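Local coordinates for nicotinate-nucleotide pyrophosphorylase (PDB 2I14), which probably joins nicotinate to the ribose phosphate of phosphoribosyl pyrophosphate in an ATP-driven reaction, making nicotinate mononucleotide for NAD biosynthesis, at residues A[48-54]-A[302-307]; A[132-138]-A[286-292]; A[193-197]-A[223-227]. One frame throughout, in Å; residues are numbered along the deposited sequence.

Interaction 1: A[48-54]-A[302-307]; sequences VTTTSLP and KPVDFA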
loop_
_atom_site.group_PDB
_atom_site.type_symbol
_atom_site.label_atom_id
_atom_site.label_comp_id
_atom_site.label_asym_id
_atom_site.label_seq_id
_atom_site.Cartn_x
_atom_site.Cartn_y
_atom_site.Cartn_z
ATOM N N VAL A 48 -32.271 21.480 4.759
ATOM C CA VAL A 48 -31.834 20.456 3.827
ATOM C C VAL A 48 -30.333 20.648 3.628
ATOM O O VAL A 48 -29.887 21.702 3.161
ATOM C CB VAL A 48 -32.554 20.558 2.489
ATOM C CG1 VAL A 48 -31.929 19.600 1.511
ATOM C CG2 VAL A 48 -34.009 20.201 2.666
ATOM N N THR A 49 -29.556 19.642 4.022
ATOM C CA THR A 49 -28.089 19.691 3.896
ATOM C C THR A 49 -27.500 18.299 3.646
ATOM O O THR A 49 -28.216 17.331 3.420
ATOM C CB THR A 49 -27.430 20.195 5.193
ATOM O OG1 THR A 49 -27.682 19.233 6.223
ATOM C CG2 THR A 49 -28.009 21.535 5.634
ATOM N N THR A 50 -26.180 18.222 3.672
ATOM C CA THR A 50 -25.470 16.952 3.532
ATOM C C THR A 50 -24.302 17.132 4.449
ATOM O O THR A 50 -23.814 18.252 4.628
ATOM C CB THR A 50 -24.853 16.672 2.132
ATOM O OG1 THR A 50 -23.925 17.706 1.791
ATOM C CG2 THR A 50 -25.901 16.604 1.092
ATOM N N THR A 51 -23.849 16.030 5.025
ATOM C CA THR A 51 -22.710 16.078 5.929
ATOM C C THR A 51 -21.482 15.721 5.122
ATOM O O THR A 51 -20.361 15.780 5.615
ATOM C CB THR A 51 -22.870 15.074 7.081
ATOM O OG1 THR A 51 -23.129 13.776 6.538
ATOM C CG2 THR A 51 -24.019 15.485 7.993
ATOM N N SER A 52 -21.711 15.363 3.865
ATOM C CA SER A 52 -20.625 14.997 2.970
ATOM C C SER A 52 -21.098 15.024 1.532
ATOM O O SER A 52 -22.290 15.006 1.255
ATOM C CB SER A 52 -20.171 13.580 3.277
ATOM O OG SER A 52 -21.207 12.679 2.902
ATOM N N LEU A 53 -20.148 15.046 0.617
ATOM C CA LEU A 53 -20.442 15.015 -0.804
ATOM C C LEU A 53 -19.796 13.727 -1.286
ATOM O O LEU A 53 -18.888 13.205 -0.656
ATOM C CB LEU A 53 -19.812 16.224 -1.511
ATOM C CG LEU A 53 -20.447 17.566 -1.141
ATOM C CD1 LEU A 53 -19.490 18.698 -1.464
ATOM C CD2 LEU A 53 -21.775 17.711 -1.872
ATOM N N PRO A 54 -20.247 13.194 -2.416
ATOM C CA PRO A 54 -19.656 11.951 -2.918
ATOM C C PRO A 54 -18.148 12.010 -2.974
ATOM O O PRO A 54 -17.585 13.065 -3.213
ATOM C CB PRO A 54 -20.271 11.820 -4.300
ATOM C CG PRO A 54 -21.626 12.416 -4.093
ATOM C CD PRO A 54 -21.320 13.662 -3.308
ATOM N N LYS A 302 -23.149 9.439 -8.471
ATOM C CA LYS A 302 -23.759 9.156 -7.184
ATOM C C LYS A 302 -24.510 10.359 -6.644
ATOM O O LYS A 302 -24.037 11.486 -6.748
ATOM C CB LYS A 302 -22.704 8.792 -6.145
ATOM C CG LYS A 302 -21.781 7.651 -6.505
ATOM C CD LYS A 302 -20.756 7.460 -5.383
ATOM C CE LYS A 302 -19.501 6.760 -5.870
ATOM N NZ LYS A 302 -18.463 6.826 -4.811
ATOM N N PRO A 303 -25.683 10.131 -6.035
ATOM C CA PRO A 303 -26.516 11.184 -5.450
ATOM C C PRO A 303 -25.782 11.901 -4.320
ATOM O O PRO A 303 -24.774 11.407 -3.823
ATOM C CB PRO A 303 -27.707 10.413 -4.914
ATOM C CG PRO A 303 -27.803 9.258 -5.853
ATOM C CD PRO A 303 -26.388 8.842 -6.026
ATOM N N VAL A 304 -26.292 13.059 -3.913
ATOM C CA VAL A 304 -25.710 13.830 -2.810
ATOM C C VAL A 304 -26.582 13.456 -1.624
ATOM O O VAL A 304 -27.784 13.655 -1.675
ATOM C CB VAL A 304 -25.803 15.358 -3.083
ATOM C CG1 VAL A 304 -25.202 16.143 -1.935
ATOM C CG2 VAL A 304 -25.073 15.693 -4.374
ATOM N N ASP A 305 -25.981 12.896 -0.579
ATOM C CA ASP A 305 -26.731 12.449 0.603
ATOM C C ASP A 305 -27.437 13.623 1.265
ATOM O O ASP A 305 -27.040 14.060 2.346
ATOM C CB ASP A 305 -25.789 11.765 1.623
ATOM C CG ASP A 305 -26.495 10.674 2.450
ATOM O OD1 ASP A 305 -25.944 10.223 3.497
ATOM O OD2 ASP A 305 -27.605 10.255 2.044
ATOM N N PHE A 306 -28.478 14.132 0.607
ATOM C CA PHE A 306 -29.261 15.267 1.111
ATOM C C PHE A 306 -30.281 14.811 2.158
ATOM O O PHE A 306 -30.978 13.825 1.954
ATOM C CB PHE A 306 -29.981 15.966 -0.059
ATOM C CG PHE A 306 -29.199 17.094 -0.678
ATOM C CD1 PHE A 306 -29.165 17.264 -2.060
ATOM C CD2 PHE A 306 -28.504 17.997 0.119
ATOM C CE1 PHE A 306 -28.447 18.315 -2.645
ATOM C CE2 PHE A 306 -27.778 19.054 -0.453
ATOM C CZ PHE A 306 -27.752 19.209 -1.841
ATOM N N ALA A 307 -30.368 15.521 3.274
ATOM C CA ALA A 307 -31.325 15.148 4.305
ATOM C C ALA A 307 -32.140 16.337 4.802
ATOM O O ALA A 307 -31.637 17.453 4.886
ATOM C CB ALA A 307 -30.605 14.485 5.470
#

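Interaction 2: A[132-138]-A[286-292]; sequences AKFKPVY and VDVVDAF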
loop_
_atom_site.group_PDB
_atom_site.type_symbol
_atom_site.label_atom_id
_atom_site.label_comp_id
_atom_site.label_asym_id
_atom_site.label_seq_id
_atom_site.Cartn_x
_atom_site.Cartn_y
_atom_site.Cartn_z
ATOM N N ALA A 132 -11.562 18.550 -18.187
ATOM C CA ALA A 132 -11.399 18.628 -19.634
ATOM C C ALA A 132 -10.940 19.998 -20.100
ATOM O O ALA A 132 -11.016 20.296 -21.284
ATOM C CB ALA A 132 -12.710 18.265 -20.334
ATOM N N LYS A 133 -10.460 20.817 -19.164
ATOM C CA LYS A 133 -9.984 22.170 -19.457
ATOM C C LYS A 133 -11.111 22.910 -20.179
ATOM O O LYS A 133 -10.904 23.526 -21.235
ATOM C CB LYS A 133 -8.750 22.109 -20.354
ATOM C CG LYS A 133 -7.636 21.206 -19.855
ATOM C CD LYS A 133 -6.597 21.964 -19.042
ATOM C CE LYS A 133 -5.209 21.899 -19.697
ATOM N NZ LYS A 133 -4.590 20.530 -19.739
ATOM N N PHE A 134 -12.310 22.818 -19.612
ATOM C CA PHE A 134 -13.500 23.452 -20.167
ATOM C C PHE A 134 -13.757 23.234 -21.654
ATOM O O PHE A 134 -14.585 23.919 -22.242
ATOM C CB PHE A 134 -13.492 24.929 -19.831
ATOM C CG PHE A 134 -13.658 25.188 -18.374
ATOM C CD1 PHE A 134 -14.920 25.396 -17.830
ATOM C CD2 PHE A 134 -12.554 25.145 -17.514
ATOM C CE1 PHE A 134 -15.084 25.555 -16.447
ATOM C CE2 PHE A 134 -12.702 25.301 -16.132
ATOM C CZ PHE A 134 -13.966 25.506 -15.598
ATOM N N LYS A 135 -13.071 22.266 -22.256
ATOM C CA LYS A 135 -13.307 21.955 -23.650
ATOM C C LYS A 135 -14.744 21.428 -23.792
ATOM O O LYS A 135 -15.469 21.287 -22.812
ATOM C CB LYS A 135 -12.312 20.909 -24.118
ATOM C CG LYS A 135 -10.947 21.480 -24.461
ATOM C CD LYS A 135 -9.854 20.489 -24.134
ATOM C CE LYS A 135 -8.671 20.634 -25.053
ATOM N NZ LYS A 135 -9.071 20.175 -26.399
ATOM N N PRO A 136 -15.194 21.159 -25.020
ATOM C CA PRO A 136 -16.574 20.662 -25.066
ATOM C C PRO A 136 -16.759 19.223 -24.562
ATOM O O PRO A 136 -15.911 18.346 -24.763
ATOM C CB PRO A 136 -16.955 20.842 -26.545
ATOM C CG PRO A 136 -15.629 20.755 -27.269
ATOM C CD PRO A 136 -14.715 21.539 -26.366
ATOM N N VAL A 137 -17.894 18.996 -23.908
ATOM C CA VAL A 137 -18.251 17.689 -23.349
ATOM C C VAL A 137 -19.737 17.437 -23.557
ATOM O O VAL A 137 -20.580 18.252 -23.172
ATOM C CB VAL A 137 -17.968 17.635 -21.829
ATOM C CG1 VAL A 137 -18.367 16.301 -21.281
ATOM C CG2 VAL A 137 -16.510 17.892 -21.561
ATOM N N TYR A 138 -20.065 16.294 -24.131
ATOM C CA TYR A 138 -21.461 15.991 -24.384
ATOM C C TYR A 138 -21.976 14.799 -23.615
ATOM O O TYR A 138 -21.369 13.732 -23.619
ATOM C CB TYR A 138 -21.684 15.781 -25.890
ATOM C CG TYR A 138 -21.214 16.954 -26.718
ATOM C CD1 TYR A 138 -20.005 16.915 -27.417
ATOM C CD2 TYR A 138 -21.930 18.135 -26.716
ATOM C CE1 TYR A 138 -19.531 18.029 -28.077
ATOM C CE2 TYR A 138 -21.466 19.254 -27.366
ATOM C CZ TYR A 138 -20.265 19.205 -28.045
ATOM O OH TYR A 138 -19.805 20.355 -28.666
ATOM N N VAL A 286 -6.649 15.101 -22.218
ATOM C CA VAL A 286 -7.216 16.395 -22.618
ATOM C C VAL A 286 -6.459 17.119 -23.714
ATOM O O VAL A 286 -7.041 17.552 -24.714
ATOM C CB VAL A 286 -7.252 17.404 -21.472
ATOM C CG1 VAL A 286 -8.530 18.192 -21.538
ATOM C CG2 VAL A 286 -7.059 16.718 -20.149
ATOM N N ASP A 287 -5.157 17.278 -23.500
ATOM C CA ASP A 287 -4.308 18.004 -24.430
ATOM C C ASP A 287 -4.120 17.350 -25.794
ATOM O O ASP A 287 -3.264 17.758 -26.562
ATOM C CB ASP A 287 -2.939 18.262 -23.786
ATOM C CG ASP A 287 -3.044 19.027 -22.481
ATOM O OD1 ASP A 287 -3.859 19.978 -22.405
ATOM O OD2 ASP A 287 -2.308 18.685 -21.530
ATOM N N VAL A 288 -4.922 16.353 -26.121
ATOM C CA VAL A 288 -4.764 15.704 -27.406
ATOM C C VAL A 288 -6.127 15.361 -27.997
ATOM O O VAL A 288 -6.225 14.762 -29.063
ATOM C CB VAL A 288 -3.899 14.439 -27.240
ATOM C CG1 VAL A 288 -3.845 13.644 -28.530
ATOM C CG2 VAL A 288 -2.497 14.838 -26.815
ATOM N N VAL A 289 -7.184 15.753 -27.302
ATOM C CA VAL A 289 -8.528 15.482 -27.780
ATOM C C VAL A 289 -9.278 16.799 -27.892
ATOM O O VAL A 289 -9.049 17.732 -27.115
ATOM C CB VAL A 289 -9.271 14.513 -26.841
ATOM C CG1 VAL A 289 -8.634 13.142 -26.913
ATOM C CG2 VAL A 289 -9.205 15.018 -25.430
ATOM N N ASP A 290 -10.173 16.866 -28.868
ATOM C CA ASP A 290 -10.925 18.075 -29.114
ATOM C C ASP A 290 -12.229 18.183 -28.351
ATOM O O ASP A 290 -12.543 19.248 -27.808
ATOM C CB ASP A 290 -11.175 18.219 -30.618
ATOM C CG ASP A 290 -9.916 18.597 -31.381
ATOM O OD1 ASP A 290 -9.088 17.705 -31.684
ATOM O OD2 ASP A 290 -9.752 19.807 -31.660
ATOM N N ALA A 291 -12.993 17.089 -28.321
ATOM C CA ALA A 291 -14.274 17.067 -27.622
ATOM C C ALA A 291 -14.534 15.718 -26.987
ATOM O O ALA A 291 -14.170 14.672 -27.539
ATOM C CB ALA A 291 -15.386 17.410 -28.569
ATOM N N PHE A 292 -15.189 15.754 -25.829
ATOM C CA PHE A 292 -15.496 14.539 -25.076
ATOM C C PHE A 292 -16.949 14.107 -25.062
ATOM O O PHE A 292 -17.859 14.937 -24.964
ATOM C CB PHE A 292 -15.074 14.694 -23.621
ATOM C CG PHE A 292 -13.621 14.957 -23.427
ATOM C CD1 PHE A 292 -13.141 16.249 -23.395
ATOM C CD2 PHE A 292 -12.738 13.911 -23.223
ATOM C CE1 PHE A 292 -11.800 16.505 -23.152
ATOM C CE2 PHE A 292 -11.397 14.160 -22.980
ATOM C CZ PHE A 292 -10.933 15.468 -22.944
#

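Interaction 3: A[193-197]-A[223-227]; sequences QVKAW and EAVMA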
loop_
_atom_site.group_PDB
_atom_site.type_symbol
_atom_site.label_atom_id
_atom_site.label_comp_id
_atom_site.label_asym_id
_atom_site.label_seq_id
_atom_site.Cartn_x
_atom_site.Cartn_y
_atom_site.Cartn_z
ATOM N N GLN A 193 -18.023 0.599 -44.013
ATOM C CA GLN A 193 -17.642 1.837 -43.344
ATOM C C GLN A 193 -17.844 3.051 -44.232
ATOM O O GLN A 193 -18.625 3.948 -43.908
ATOM C CB GLN A 193 -16.176 1.791 -42.899
ATOM C CG GLN A 193 -15.840 0.609 -42.023
ATOM C CD GLN A 193 -15.116 -0.485 -42.785
ATOM O OE1 GLN A 193 -13.884 -0.480 -42.883
ATOM N NE2 GLN A 193 -15.877 -1.422 -43.346
ATOM N N VAL A 194 -17.138 3.075 -45.358
ATOM C CA VAL A 194 -17.213 4.199 -46.285
ATOM C C VAL A 194 -18.622 4.503 -46.784
ATOM O O VAL A 194 -19.076 5.651 -46.740
ATOM C CB VAL A 194 -16.312 3.963 -47.494
ATOM C CG1 VAL A 194 -16.075 5.289 -48.215
ATOM C CG2 VAL A 194 -14.999 3.306 -47.051
ATOM N N LYS A 195 -19.300 3.462 -47.261
ATOM C CA LYS A 195 -20.660 3.579 -47.776
ATOM C C LYS A 195 -21.564 4.195 -46.708
ATOM O O LYS A 195 -22.445 5.018 -47.003
ATOM C CB LYS A 195 -21.178 2.186 -48.167
ATOM C CG LYS A 195 -22.398 2.190 -49.086
ATOM C CD LYS A 195 -22.876 0.766 -49.402
ATOM C CE LYS A 195 -21.829 -0.046 -50.166
ATOM N NZ LYS A 195 -21.606 0.453 -51.553
ATOM N N ALA A 196 -21.317 3.789 -45.462
ATOM C CA ALA A 196 -22.083 4.254 -44.311
ATOM C C ALA A 196 -21.975 5.755 -44.080
ATOM O O ALA A 196 -22.979 6.468 -44.141
ATOM C CB ALA A 196 -21.641 3.502 -43.063
ATOM N N TRP A 197 -20.765 6.242 -43.815
ATOM C CA TRP A 197 -20.626 7.663 -43.571
ATOM C C TRP A 197 -20.809 8.510 -44.814
ATOM O O TRP A 197 -20.774 9.733 -44.745
ATOM C CB TRP A 197 -19.307 8.000 -42.851
ATOM C CG TRP A 197 -18.089 7.197 -43.194
ATOM C CD1 TRP A 197 -17.529 7.036 -44.427
ATOM C CD2 TRP A 197 -17.203 6.550 -42.266
ATOM N NE1 TRP A 197 -16.340 6.341 -44.327
ATOM C CE2 TRP A 197 -16.117 6.029 -43.014
ATOM C CE3 TRP A 197 -17.220 6.362 -40.879
ATOM C CZ2 TRP A 197 -15.059 5.331 -42.421
ATOM C CZ3 TRP A 197 -16.169 5.668 -40.290
ATOM C CH2 TRP A 197 -15.102 5.161 -41.063
ATOM N N GLU A 223 -9.123 3.003 -40.471
ATOM C CA GLU A 223 -10.412 3.625 -40.754
ATOM C C GLU A 223 -10.439 5.143 -40.618
ATOM O O GLU A 223 -11.333 5.808 -41.143
ATOM C CB GLU A 223 -11.496 3.014 -39.864
ATOM C CG GLU A 223 -11.834 1.583 -40.214
ATOM C CD GLU A 223 -13.107 1.108 -39.543
ATOM O OE1 GLU A 223 -14.168 1.742 -39.748
ATOM O OE2 GLU A 223 -13.047 0.098 -38.813
ATOM N N ALA A 224 -9.465 5.697 -39.912
ATOM C CA ALA A 224 -9.424 7.137 -39.736
ATOM C C ALA A 224 -9.122 7.811 -41.068
ATOM O O ALA A 224 -9.869 8.694 -41.498
ATOM C CB ALA A 224 -8.381 7.507 -38.707
ATOM N N VAL A 225 -8.035 7.392 -41.727
ATOM C CA VAL A 225 -7.670 7.978 -43.018
ATOM C C VAL A 225 -8.766 7.725 -44.047
ATOM O O VAL A 225 -9.090 8.615 -44.831
ATOM C CB VAL A 225 -6.314 7.453 -43.559
ATOM C CG1 VAL A 225 -5.181 7.957 -42.683
ATOM C CG2 VAL A 225 -6.324 5.947 -43.627
ATOM N N MET A 226 -9.338 6.523 -44.039
ATOM C CA MET A 226 -10.427 6.195 -44.956
ATOM C C MET A 226 -11.503 7.275 -44.856
ATOM O O MET A 226 -11.881 7.880 -45.861
ATOM C CB MET A 226 -11.052 4.840 -44.603
ATOM C CG MET A 226 -10.197 3.629 -44.939
ATOM S SD MET A 226 -10.887 2.100 -44.264
ATOM C CE MET A 226 -12.147 1.671 -45.465
ATOM N N ALA A 227 -11.988 7.513 -43.639
ATOM C CA ALA A 227 -13.019 8.518 -43.401
ATOM C C ALA A 227 -12.568 9.894 -43.876
ATOM O O ALA A 227 -13.389 10.748 -44.205
ATOM C CB ALA A 227 -13.363 8.564 -41.922
#

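Interaction 1: A[48-54]-A[302-307]
The carbonyl oxygen of Thr-49 is gripped by two neighbouring groups of the chain opposite: Ala-307 N donates to Thr-49 O at 2.8 Å with an N-H...O angle of 159°, and Phe-306 CA brings its hydrogen to Thr-49 O at 3.3 Å. The reciprocal bond, Thr-49 N to Ala-307 O at 3.1 Å, makes Thr-49 and Ala-307 a hydrogen-bonded antiparallel pair. This pair brings together strands 43-49 and 307-313 of the large antiparallel sheet, so the chain re-enters that sheet after helix 296-299 of the C-terminal, barrel-type domain and the loop that follows it. Val-48 CA adds a C-H...O contact to Ala-307 O.

Before the bridge, the backbone around Asp-305 fits an inverse gamma turn. The Asp-305 side chain lies about 5 Å from a bound PCP, the pyrophosphate-bearing ligand, and its OD2 forms a weak hydrogen bond to His-144 of a neighbouring subunit.

Phe-306 turns into the interior between the sheet and helix 108-131, where it meets the ring of Phe-88 with planes at about 30°. Val-304 CG1 sits 3.9 Å above the centre of one face of the Phe-306 ring. That methyl is anti to the backbone N (chi1 180°), a torsion that also lays it alongside Leu-53 CD2, 3.8 Å away. At about a right angle to Phe-306 comes Val-48, its CG1 4.0 Å from Phe-306 CD2. Further along, Lys-302 NZ bonds to Asn-55, and the ring of Pro-54 meets backbone oxygens, with Pro-54 CG 3.3 Å from Pro-303 O.

Interaction 2: A[132-138]-A[286-292]
Lys-133 and Asp-287 form a salt bridge, Lys-133 NZ meeting Asp-287 OD1 at 2.8 Å on the syn side, 21° out of the carboxylate plane. The second lysine does something different: Lys-135 NZ donates to the backbone oxygen of Val-289, in the carbonyl plane, and the bend at the end of its chain (chi4 -70°) turns the ammonium onto that oxygen.

The backbone bonds are those of a parallel pairing. Phe-292 N reaches Pro-136 O at 2.9 Å, almost straight at 176°, and Tyr-138 N reaches Phe-292 O at 2.7 Å, so that Phe-292 brackets Val-137. Strands 137-139 and 291-294, the first and last in sequence of the six-stranded parallel sheet, thus lie side by side, as expected where the alpha/beta barrel of this family brings its two ends together. Lys-133 is also the C-prime residue of the Schellman motif that ends helix 108-131.

The aliphatic parts of both lysines pack on Val-286. Its CG1 is touched by Lys-133 CG at 3.6 Å and by Lys-135 CD at 3.7 Å, both chains crossing it obliquely. The Phe-292 ring lies against the helix end, its CE1 beside Ala-132 CB, while Pro-136 CG rests 3.6 Å from Ala-291 CB.

Interaction 3: A[193-197]-A[223-227]
This is helix-helix packing on the outside of the barrel-type domain, between helices 193-203 and 220-228, which follow one another in the chain with strand 211-213 between them. The short axis segments approach to 10.5 Å and cross at -43°, and no hydrogen bond joins them, so side chains make the contact.

Trp-197 carries much of it. Its indole is turned back along its own helix, with CG placed between the backbone N and the carbonyl carbon, and Gln-193 O of the preceding turn lies over one face. On the opposite face is the methyl of Ala-227: CB stands 3.9 Å from the centroid of the Trp-197 six-membered ring, 19° off its normal, a CH-pi contact. Ala-212 of strand 211-213 touches both Trp-197 and Ala-227. With an alanine here in place of the indole, the Ala-227 methyl is likely to lose its aromatic face and a gap to open between the helices.

Next to this, Met-226 CE touches Val-194 CG2 at 3.7 Å and Gln-193 OE1 at 3.8 Å; a bend at the end of the methionine chain brings that methyl across the valine.

Gln-193 CG lies closest to Glu-223 OE1, amide and carboxylate planes 69° apart, with no hydrogen bond between the two side chains. Glu-223 OE2 accepts from Tyr-218 N and Phe-217 N, in the loop following Asp-215, a known zinc-binding residue of this protein, though not a ligand of this chain's zinc here. Van der Waals and CH-pi contacts thus hold the helices, while Glu-223 OE2 bonds to that loop, consistent with a second-shell part near the zinc, about 8 Å from the Glu-223 side chain.

How the interactions relate
Interactions 2 and 3 belong to the same C-terminal barrel-type domain, their centres about 23 Å apart. Interaction 1 lies on the other side of the chain's centre, joining the N-terminal domain to the end of the C-terminal one. None of the three touches another. Interactions 1 and 2 both use backbone pairing at strand ends, antiparallel in one and parallel in the other, and both involve helix 108-131; each is partly buried, but only interaction 2 adds a salt bridge across its segments. Interaction 3 is buried, lacks hydrogen bonds between its helices and depends on side-chain packing. Other subunits reach interaction 1, whereas none touches 2 or 3.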